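Local coordinates for MHC class I protein (Ginglymostoma cirratum, PDB 6LUP) that probably presents short peptides at the cell surface to T cells, as other class I histocompatibility heavy chains do, with a peptide bound in its groove, at residues R47-K50 with E51-P55; L166-Y169 with L170-N174; R146-A149 with F150-T154; T200-P204 with H205-V209. One frame throughout, in Å; residues are numbered along the deposited sequence.

Contact 1: residues R47-K50 with E51-P55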
loop_
_atom_site.group_PDB
_atom_site.type_symbol
_atom_site.label_atom_id
_atom_site.label_comp_id
_atom_site.label_asym_id
_atom_site.label_seq_id
_atom_site.Cartn_x
_atom_site.Cartn_y
_atom_site.Cartn_z
ATOM N N ARG A 47 -3.760 -0.246 17.549
ATOM C CA ARG A 47 -4.135 -0.325 18.938
ATOM C C ARG A 47 -5.457 0.384 19.211
ATOM O O ARG A 47 -6.288 -0.128 19.958
ATOM C CB ARG A 47 -3.023 0.245 19.805
ATOM C CG ARG A 47 -3.316 0.143 21.284
ATOM C CD ARG A 47 -2.043 0.201 22.086
ATOM N NE ARG A 47 -2.288 0.892 23.342
ATOM C CZ ARG A 47 -2.134 2.203 23.520
ATOM N NH1 ARG A 47 -1.722 2.980 22.518
ATOM N NH2 ARG A 47 -2.388 2.738 24.710
ATOM N N TRP A 48 -5.650 1.551 18.600
ATOM C CA TRP A 48 -6.873 2.321 18.817
ATOM C C TRP A 48 -8.139 1.523 18.496
ATOM O O TRP A 48 -9.115 1.573 19.251
ATOM C CB TRP A 48 -6.843 3.670 18.079
ATOM C CG TRP A 48 -6.833 3.592 16.579
ATOM C CD1 TRP A 48 -5.746 3.691 15.768
ATOM C CD2 TRP A 48 -7.967 3.427 15.713
ATOM N NE1 TRP A 48 -6.124 3.589 14.454
ATOM C CE2 TRP A 48 -7.482 3.425 14.389
ATOM C CE3 TRP A 48 -9.345 3.278 15.926
ATOM C CZ2 TRP A 48 -8.322 3.276 13.281
ATOM C CZ3 TRP A 48 -10.177 3.125 14.825
ATOM C CH2 TRP A 48 -9.660 3.129 13.518
ATOM N N VAL A 49 -8.106 0.767 17.399
ATOM C CA VAL A 49 -9.245 -0.065 17.015
ATOM C C VAL A 49 -9.365 -1.286 17.933
ATOM O O VAL A 49 -10.477 -1.749 18.211
ATOM C CB VAL A 49 -9.212 -0.461 15.514
ATOM C CG1 VAL A 49 -8.129 -1.494 15.227
ATOM C CG2 VAL A 49 -10.576 -0.968 15.057
ATOM N N LYS A 50 -8.230 -1.786 18.414
ATOM C CA LYS A 50 -8.226 -2.906 19.350
ATOM C C LYS A 50 -8.901 -2.509 20.665
ATOM O O LYS A 50 -9.691 -3.274 21.213
ATOM C CB LYS A 50 -6.800 -3.394 19.604
ATOM C CG LYS A 50 -6.710 -4.700 20.383
ATOM C CD LYS A 50 -5.466 -4.734 21.256
ATOM C CE LYS A 50 -4.226 -5.210 20.509
ATOM N NZ LYS A 50 -3.933 -6.648 20.779
ATOM N N GLU A 51 -8.587 -1.306 21.144
ATOM C CA GLU A 51 -9.133 -0.771 22.388
ATOM C C GLU A 51 -10.611 -0.428 22.282
ATOM O O GLU A 51 -11.365 -0.631 23.235
ATOM C CB GLU A 51 -8.376 0.494 22.794
ATOM C CG GLU A 51 -7.028 0.254 23.449
ATOM C CD GLU A 51 -6.175 1.513 23.526
ATOM O OE1 GLU A 51 -5.197 1.531 24.312
ATOM O OE2 GLU A 51 -6.473 2.490 22.800
ATOM N N SER A 52 -11.018 0.093 21.128
ATOM C CA SER A 52 -12.330 0.725 20.994
ATOM C C SER A 52 -13.418 -0.174 20.425
ATOM O O SER A 52 -14.587 0.211 20.403
ATOM C CB SER A 52 -12.231 2.015 20.168
ATOM O OG SER A 52 -11.806 1.754 18.840
ATOM N N GLU A 53 -13.048 -1.364 19.964
ATOM C CA GLU A 53 -14.034 -2.280 19.409
ATOM C C GLU A 53 -14.162 -3.553 20.224
ATOM O O GLU A 53 -13.193 -4.297 20.395
ATOM C CB GLU A 53 -13.743 -2.588 17.938
ATOM C CG GLU A 53 -13.963 -1.414 16.991
ATOM C CD GLU A 53 -15.381 -0.858 17.026
ATOM O OE1 GLU A 53 -16.292 -1.505 17.599
ATOM O OE2 GLU A 53 -15.594 0.241 16.471
ATOM N N GLY A 54 -15.375 -3.787 20.721
ATOM C CA GLY A 54 -15.672 -4.931 21.570
ATOM C C GLY A 54 -15.790 -6.233 20.800
ATOM O O GLY A 54 -15.638 -6.254 19.575
ATOM N N PRO A 55 -16.062 -7.332 21.521
ATOM C CA PRO A 55 -16.201 -8.678 20.960
ATOM C C PRO A 55 -17.100 -8.753 19.721
ATOM O O PRO A 55 -16.737 -9.413 18.746
ATOM C CB PRO A 55 -16.813 -9.467 22.120
ATOM C CG PRO A 55 -16.254 -8.805 23.328
ATOM C CD PRO A 55 -16.170 -7.340 22.992
#
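R47 sends CG away from its own backbone N (chi1 -178°), while E51 swings CG the other way, beside its N, and the two side chains meet one turn apart on the short helix 47-52. This helix leads into the long alpha-1 helix 55-82 of the class I groove domain. E51 OE1 sits over one face of the R47 guanidinium, with the carboxylate and guanidinium planes 65° apart, so the salt bridge from R47 NH2 to E51 OE1 (3.1 Å) does not lie in the guanidinium plane. It lies on the exposed side of the helix. Below it, E51 N donates to R47 O at 2.8 Å. The last turn is looser: S52 N to W48 O and E53 N to V49 O are both weak bonds. E53 is where the chain leaves the helix. V49 CG2 packs on E53 CG at 3.9 Å, and the E53 carboxylate goes on to a salt bridge with K168 of helix 148-172. W48 is buried, its ring edge near S52 OG. The S52 hydroxyl turns back and donates to W48 O at 2.7 Å, tilted 29° from the carbonyl plane.

Contact 2: residues L166-Y169 with L170-N174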
loop_
_atom_site.group_PDB
_atom_site.type_symbol
_atom_site.label_atom_id
_atom_site.label_comp_id
_atom_site.label_asym_id
_atom_site.label_seq_id
_atom_site.Cartn_x
_atom_site.Cartn_y
_atom_site.Cartn_z
ATOM N N LEU A 166 -16.535 5.162 9.258
ATOM C CA LEU A 166 -15.360 6.006 9.049
ATOM C C LEU A 166 -15.358 7.145 10.067
ATOM O O LEU A 166 -14.328 7.440 10.671
ATOM C CB LEU A 166 -15.288 6.546 7.614
ATOM C CG LEU A 166 -14.155 7.542 7.302
ATOM C CD1 LEU A 166 -12.769 6.968 7.578
ATOM C CD2 LEU A 166 -14.239 8.055 5.871
ATOM N N GLN A 167 -16.524 7.754 10.278
ATOM C CA GLN A 167 -16.672 8.835 11.250
ATOM C C GLN A 167 -16.405 8.389 12.686
ATOM O O GLN A 167 -15.862 9.152 13.488
ATOM C CB GLN A 167 -18.048 9.488 11.123
ATOM C CG GLN A 167 -18.070 10.582 10.068
ATOM C CD GLN A 167 -19.466 10.970 9.633
ATOM O OE1 GLN A 167 -20.454 10.348 10.029
ATOM N NE2 GLN A 167 -19.556 12.007 8.807
ATOM N N LYS A 168 -16.773 7.148 12.992
ATOM C CA LYS A 168 -16.507 6.569 14.297
ATOM C C LYS A 168 -15.013 6.322 14.455
ATOM O O LYS A 168 -14.430 6.643 15.490
ATOM C CB LYS A 168 -17.286 5.265 14.475
ATOM C CG LYS A 168 -17.170 4.659 15.865
ATOM C CD LYS A 168 -17.606 3.206 15.876
ATOM C CE LYS A 168 -17.645 2.673 17.296
ATOM N NZ LYS A 168 -17.996 1.230 17.317
ATOM N N TYR A 169 -14.401 5.759 13.416
ATOM C CA TYR A 169 -12.964 5.499 13.408
ATOM C C TYR A 169 -12.151 6.775 13.599
ATOM O O TYR A 169 -11.192 6.791 14.368
ATOM C CB TYR A 169 -12.541 4.799 12.113
ATOM C CG TYR A 169 -13.117 3.409 11.919
ATOM C CD1 TYR A 169 -13.398 2.581 13.006
ATOM C CD2 TYR A 169 -13.349 2.912 10.637
ATOM C CE1 TYR A 169 -13.915 1.309 12.823
ATOM C CE2 TYR A 169 -13.861 1.639 10.441
ATOM C CZ TYR A 169 -14.142 0.842 11.533
ATOM O OH TYR A 169 -14.650 -0.421 11.337
ATOM N N LEU A 170 -12.547 7.840 12.906
ATOM C CA LEU A 170 -11.879 9.138 13.027
ATOM C C LEU A 170 -11.941 9.715 14.441
ATOM O O LEU A 170 -11.003 10.372 14.884
ATOM C CB LEU A 170 -12.437 10.139 12.012
ATOM C CG LEU A 170 -12.082 9.883 10.543
ATOM C CD1 LEU A 170 -12.986 10.690 9.627
ATOM C CD2 LEU A 170 -10.621 10.180 10.244
ATOM N N LYS A 171 -13.038 9.465 15.150
ATOM C CA LYS A 171 -13.136 9.852 16.552
ATOM C C LYS A 171 -12.254 8.958 17.431
ATOM O O LYS A 171 -11.425 9.457 18.189
ATOM C CB LYS A 171 -14.596 9.831 17.017
ATOM C CG LYS A 171 -14.793 9.963 18.522
ATOM C CD LYS A 171 -16.113 9.326 18.947
ATOM C CE LYS A 171 -16.094 8.898 20.410
ATOM N NZ LYS A 171 -17.191 7.934 20.715
ATOM N N ASN A 172 -12.423 7.641 17.315
ATOM C CA ASN A 172 -11.704 6.683 18.163
ATOM C C ASN A 172 -10.204 6.569 17.895
ATOM O O ASN A 172 -9.440 6.209 18.789
ATOM C CB ASN A 172 -12.353 5.298 18.088
ATOM C CG ASN A 172 -13.667 5.221 18.850
ATOM O OD1 ASN A 172 -14.539 4.419 18.515
ATOM N ND2 ASN A 172 -13.815 6.048 19.881
ATOM N N GLY A 173 -9.790 6.852 16.663
ATOM C CA GLY A 173 -8.377 6.817 16.294
ATOM C C GLY A 173 -7.823 8.209 16.070
ATOM O O GLY A 173 -6.771 8.372 15.463
ATOM N N ASN A 174 -8.543 9.202 16.583
ATOM C CA ASN A 174 -8.238 10.621 16.403
ATOM C C ASN A 174 -6.755 10.992 16.415
ATOM O O ASN A 174 -6.231 11.470 15.406
ATOM C CB ASN A 174 -9.008 11.450 17.438
ATOM C CG ASN A 174 -8.793 12.943 17.281
ATOM O OD1 ASN A 174 -8.734 13.667 18.271
ATOM N ND2 ASN A 174 -8.681 13.411 16.039
#
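K168 and N172 share the straightest bond of this last helical turn: N172 N donates to K168 O at 2.9 Å, with an N-H...O angle of 173°. One residue on, G173 N reaches Y169 O at 2.7 Å. G173 is the first residue to leave helical angles, so this bond closes the end of helix 148-172. L170 N to L166 O, at 2.9 Å, holds the turn before. The side chains of K168 and N172 lean together, N172 OD1 lying 3.7 Å from K168 CG. K168 keeps its chain extended, with CG on the far side from its N (chi1 -174°), and its NZ is engaged by E53. On another side of the helix, L166 CG and L170 CD1 touch at 4.1 Å. Both leucines also pack on L100 of the sheet floor. L170 CG lies against L166 O at 3.3 Å. The buried Y169 ring meets F32, and its OH hydrogen-bonds to Y57 and to the backbone of the bound peptide. A tyrosine hydroxyl at this end of the alpha-2 helix, bonded to peptide backbone and to a second tyrosine, is consistent with the A pocket of class I molecules, which holds the peptide N terminus.

Contact 3: residues R146-A149 with F150-T154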
loop_
_atom_site.group_PDB
_atom_site.type_symbol
_atom_site.label_atom_id
_atom_site.label_comp_id
_atom_site.label_asym_id
_atom_site.label_seq_id
_atom_site.Cartn_x
_atom_site.Cartn_y
_atom_site.Cartn_z
ATOM N N ARG A 146 -29.620 -6.819 -12.867
ATOM C CA ARG A 146 -30.955 -7.286 -12.490
ATOM C C ARG A 146 -31.160 -7.286 -10.977
ATOM O O ARG A 146 -32.256 -6.987 -10.498
ATOM C CB ARG A 146 -31.203 -8.699 -13.037
ATOM C CG ARG A 146 -32.035 -8.776 -14.312
ATOM C CD ARG A 146 -31.368 -8.075 -15.488
ATOM N NE ARG A 146 -32.148 -8.205 -16.718
ATOM C CZ ARG A 146 -31.731 -8.821 -17.823
ATOM N NH1 ARG A 146 -30.519 -9.365 -17.879
ATOM N NH2 ARG A 146 -32.524 -8.880 -18.884
ATOM N N ASP A 147 -30.102 -7.621 -10.239
ATOM C CA ASP A 147 -30.184 -7.826 -8.795
ATOM C C ASP A 147 -30.334 -6.515 -8.022
ATOM O O ASP A 147 -29.348 -5.871 -7.665
ATOM C CB ASP A 147 -28.971 -8.622 -8.297
ATOM C CG ASP A 147 -29.251 -9.382 -7.012
ATOM O OD1 ASP A 147 -30.013 -8.877 -6.152
ATOM O OD2 ASP A 147 -28.690 -10.489 -6.860
ATOM N N MET A 148 -31.584 -6.143 -7.763
ATOM C CA MET A 148 -31.927 -4.915 -7.054
ATOM C C MET A 148 -31.352 -4.885 -5.637
ATOM O O MET A 148 -30.622 -3.957 -5.280
ATOM C CB MET A 148 -33.449 -4.750 -7.008
ATOM C CG MET A 148 -33.930 -3.512 -6.266
ATOM S SD MET A 148 -34.126 -2.069 -7.330
ATOM C CE MET A 148 -35.678 -2.459 -8.141
ATOM N N ALA A 149 -31.687 -5.905 -4.843
ATOM C CA ALA A 149 -31.290 -5.974 -3.434
ATOM C C ALA A 149 -29.772 -5.926 -3.258
ATOM O O ALA A 149 -29.273 -5.269 -2.345
ATOM C CB ALA A 149 -31.874 -7.210 -2.766
ATOM N N PHE A 150 -29.048 -6.609 -4.140
ATOM C CA PHE A 150 -27.593 -6.530 -4.159
ATOM C C PHE A 150 -27.142 -5.095 -4.426
ATOM O O PHE A 150 -26.349 -4.538 -3.662
ATOM C CB PHE A 150 -27.019 -7.494 -5.203
ATOM C CG PHE A 150 -25.516 -7.460 -5.321
ATOM C CD1 PHE A 150 -24.699 -7.784 -4.235
ATOM C CD2 PHE A 150 -24.913 -7.137 -6.532
ATOM C CE1 PHE A 150 -23.313 -7.764 -4.352
ATOM C CE2 PHE A 150 -23.529 -7.119 -6.658
ATOM C CZ PHE A 150 -22.728 -7.431 -5.566
ATOM N N ASN A 151 -27.680 -4.503 -5.492
ATOM C CA ASN A 151 -27.298 -3.160 -5.939
ATOM C C ASN A 151 -27.570 -2.066 -4.916
ATOM O O ASN A 151 -26.675 -1.284 -4.584
ATOM C CB ASN A 151 -27.984 -2.811 -7.265
ATOM C CG ASN A 151 -27.422 -3.585 -8.443
ATOM O OD1 ASN A 151 -26.282 -4.048 -8.416
ATOM N ND2 ASN A 151 -28.226 -3.732 -9.488
ATOM N N GLN A 152 -28.803 -2.016 -4.421
ATOM C CA GLN A 152 -29.192 -1.021 -3.430
ATOM C C GLN A 152 -28.449 -1.233 -2.117
ATOM O O GLN A 152 -28.069 -0.269 -1.449
ATOM C CB GLN A 152 -30.708 -1.025 -3.214
ATOM C CG GLN A 152 -31.491 -0.342 -4.327
ATOM C CD GLN A 152 -31.048 1.095 -4.570
ATOM O OE1 GLN A 152 -31.100 1.941 -3.671
ATOM N NE2 GLN A 152 -30.610 1.377 -5.795
ATOM N N GLY A 153 -28.234 -2.499 -1.767
ATOM C CA GLY A 153 -27.466 -2.868 -0.579
ATOM C C GLY A 153 -26.040 -2.351 -0.634
ATOM O O GLY A 153 -25.582 -1.669 0.285
ATOM N N THR A 154 -25.347 -2.675 -1.723
ATOM C CA THR A 154 -23.989 -2.198 -1.964
ATOM C C THR A 154 -23.929 -0.667 -1.900
ATOM O O THR A 154 -23.024 -0.094 -1.285
ATOM C CB THR A 154 -23.477 -2.690 -3.330
ATOM O OG1 THR A 154 -23.524 -4.120 -3.367
ATOM C CG2 THR A 154 -22.053 -2.222 -3.589
#
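D147 interrupts the helical path with an extended psi of 93°, and helix 148-172 starts directly after it, its first turn closed by N151 N to D147 O at 3.1 Å. Q152 N to M148 O follows at 2.8 Å, almost straight. G153 N to A149 O continues the pattern, its donor lying above the carbonyl plane.

D147 is the N-cap. Its CG is swung away from the backbone N (chi1 -155°), back over the first turn, and OD1 accepts from F150 N at 3.2 Å. The N-H is well aimed, but it meets OD1 from above the carboxylate plane, 56° out of it. F150 CB lies 3.4 Å from the same OD1, so the carboxylate rests against the start of the phenylalanine side chain as well as its N-H. D147 OD2 forms a salt bridge with a basic side chain of the bound peptide, and F150 packs on a basic peptide side chain too. The site is thus part of the groove wall, at the kink between helices 135-146 and 148-172 of the class I alpha-2 domain. The negative cap would probably also interact favourably with the helix dipole.

N151 is buried. Its OD1 accepts from W130 NE1, and its ND2 donates to W144 O, which ties this turn to the preceding helix. The F150 ring meets that of W144. T154 OG1 lies over one F150 ring face, near the rim, and donates to F150 O at 2.9 Å. That carbonyl also accepts from T154 N.

Contact 4: residues T200-P204 with H205-V209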
loop_
_atom_site.group_PDB
_atom_site.type_symbol
_atom_site.label_atom_id
_atom_site.label_comp_id
_atom_site.label_asym_id
_atom_site.label_seq_id
_atom_site.Cartn_x
_atom_site.Cartn_y
_atom_site.Cartn_z
ATOM N N THR A 200 11.882 11.776 6.103
ATOM C CA THR A 200 11.515 10.491 6.688
ATOM C C THR A 200 10.568 10.665 7.876
ATOM O O THR A 200 10.480 11.749 8.460
ATOM C CB THR A 200 12.770 9.684 7.094
ATOM O OG1 THR A 200 12.423 8.305 7.280
ATOM C CG2 THR A 200 13.407 10.244 8.367
ATOM N N GLY A 201 9.855 9.592 8.211
ATOM C CA GLY A 201 8.957 9.565 9.365
ATOM C C GLY A 201 7.663 10.350 9.224
ATOM O O GLY A 201 7.046 10.715 10.228
ATOM N N PHE A 202 7.240 10.604 7.987
ATOM C CA PHE A 202 6.020 11.377 7.750
ATOM C C PHE A 202 4.796 10.523 7.441
ATOM O O PHE A 202 4.907 9.420 6.902
ATOM C CB PHE A 202 6.227 12.449 6.671
ATOM C CG PHE A 202 6.673 11.915 5.337
ATOM C CD1 PHE A 202 5.743 11.492 4.388
ATOM C CD2 PHE A 202 8.029 11.872 5.004
ATOM C CE1 PHE A 202 6.155 11.017 3.148
ATOM C CE2 PHE A 202 8.446 11.399 3.765
ATOM C CZ PHE A 202 7.508 10.968 2.837
ATOM N N TYR A 203 3.632 11.050 7.810
ATOM C CA TYR A 203 2.337 10.429 7.535
ATOM C C TYR A 203 1.308 11.545 7.344
ATOM O O TYR A 203 1.288 12.495 8.130
ATOM C CB TYR A 203 1.907 9.498 8.683
ATOM C CG TYR A 203 0.489 9.015 8.526
ATOM C CD1 TYR A 203 -0.584 9.804 8.948
ATOM C CD2 TYR A 203 0.218 7.794 7.914
ATOM C CE1 TYR A 203 -1.888 9.388 8.771
ATOM C CE2 TYR A 203 -1.082 7.365 7.738
ATOM C CZ TYR A 203 -2.130 8.164 8.165
ATOM O OH TYR A 203 -3.420 7.739 7.987
ATOM N N PRO A 204 0.432 11.434 6.321
ATOM C CA PRO A 204 0.293 10.360 5.330
ATOM C C PRO A 204 1.354 10.427 4.226
ATOM O O PRO A 204 2.222 11.296 4.263
ATOM C CB PRO A 204 -1.110 10.592 4.760
ATOM C CG PRO A 204 -1.332 12.057 4.898
ATOM C CD PRO A 204 -0.607 12.472 6.148
ATOM N N HIS A 205 1.270 9.516 3.258
ATOM C CA HIS A 205 2.339 9.302 2.276
ATOM C C HIS A 205 2.556 10.475 1.315
ATOM O O HIS A 205 3.686 10.730 0.887
ATOM C CB HIS A 205 2.079 8.017 1.480
ATOM C CG HIS A 205 1.161 8.208 0.315
ATOM N ND1 HIS A 205 1.621 8.334 -0.979
ATOM C CD2 HIS A 205 -0.187 8.327 0.250
ATOM C CE1 HIS A 205 0.595 8.511 -1.792
ATOM N NE2 HIS A 205 -0.513 8.509 -1.071
ATOM N N SER A 206 1.469 11.169 0.984
ATOM C CA SER A 206 1.472 12.254 0.000
ATOM C C SER A 206 2.419 13.389 0.405
ATOM O O SER A 206 2.333 13.903 1.521
ATOM C CB SER A 206 0.047 12.781 -0.179
ATOM O OG SER A 206 -0.089 13.518 -1.377
ATOM N N ILE A 207 3.320 13.770 -0.501
ATOM C CA ILE A 207 4.344 14.774 -0.193
ATOM C C ILE A 207 4.905 15.487 -1.433
ATOM O O ILE A 207 5.008 14.902 -2.514
ATOM C CB ILE A 207 5.496 14.159 0.651
ATOM C CG1 ILE A 207 6.356 15.252 1.297
ATOM C CG2 ILE A 207 6.325 13.176 -0.172
ATOM C CD1 ILE A 207 7.301 14.748 2.369
ATOM N N GLU A 208 5.260 16.758 -1.255
ATOM C CA GLU A 208 5.941 17.540 -2.284
ATOM C C GLU A 208 7.322 17.921 -1.775
ATOM O O GLU A 208 7.454 18.500 -0.696
ATOM C CB GLU A 208 5.150 18.808 -2.627
ATOM C CG GLU A 208 3.753 18.569 -3.184
ATOM C CD GLU A 208 3.770 18.148 -4.642
ATOM O OE1 GLU A 208 3.425 16.980 -4.933
ATOM O OE2 GLU A 208 4.138 18.984 -5.496
ATOM N N VAL A 209 8.352 17.581 -2.544
ATOM C CA VAL A 209 9.726 17.934 -2.185
ATOM C C VAL A 209 10.515 18.374 -3.423
ATOM O O VAL A 209 10.714 17.604 -4.363
ATOM C CB VAL A 209 10.431 16.810 -1.384
ATOM C CG1 VAL A 209 10.067 15.435 -1.929
ATOM C CG2 VAL A 209 11.943 17.012 -1.351
#
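The chain here passes from strand 194-202 to strand 208-213, joining the two sheets of the C1-set immunoglobulin domain. G201 and F202 form a G1 bulge opposite Y234, and the chain turns its corner at G201. F202 then points toward segment 205-209. Its CG lies between the backbone N and the carbonyl carbon (chi1 58°), and the ring comes to rest under I207. I207 CD1 stands almost exactly over the ring centre, 3.7 Å from the centroid and 8° off the normal, a clear CH-pi contact. The isoleucine holds CG1 away from its N (chi1 -164°), which extends CD1 across the face. Its CG2 branch lies closer to the ring rim, 3.9 Å from CZ. H205 O comes to the ring edge instead, 3.4 Å from F202 CE1 and near the ring plane.

The loop between them is shaped by a cis peptide bond before P204. P204 CB packs over the centre of the Y203 ring face, 4.1 Å above it. H205 N donates to D29, and Y203 O accepts from H256, so the corner is fixed both to the groove domain and to a residue just past strand 250-255. F202 also touches V226 and I236 of its own sheet, while I207 touches V254 of the other one. No hydrogen bond joins the two segments to each other. They are held by an aliphatic methyl on an aromatic face, and the weakly positive ring edge probably suits the carbonyl oxygen beside it.

From the N terminus the order is contact 1, contact 3, contact 2, contact 4. Each joins neighbouring residues, so none closes a long loop, and they follow in series without nesting or crossing. Contact 1 sits just before the alpha-1 helix. Contacts 3 and 2 lie toward the start and end of helix 148-172, with centres about 28 Å apart. Contacts 1 and 2 touch through E53 and K168, and W48 packs on G173 and Y169, tying the two groove walls together at this end. Contact 4 belongs to the immunoglobulin domain, its nearest atoms about 8 Å from both contacts 1 and 2.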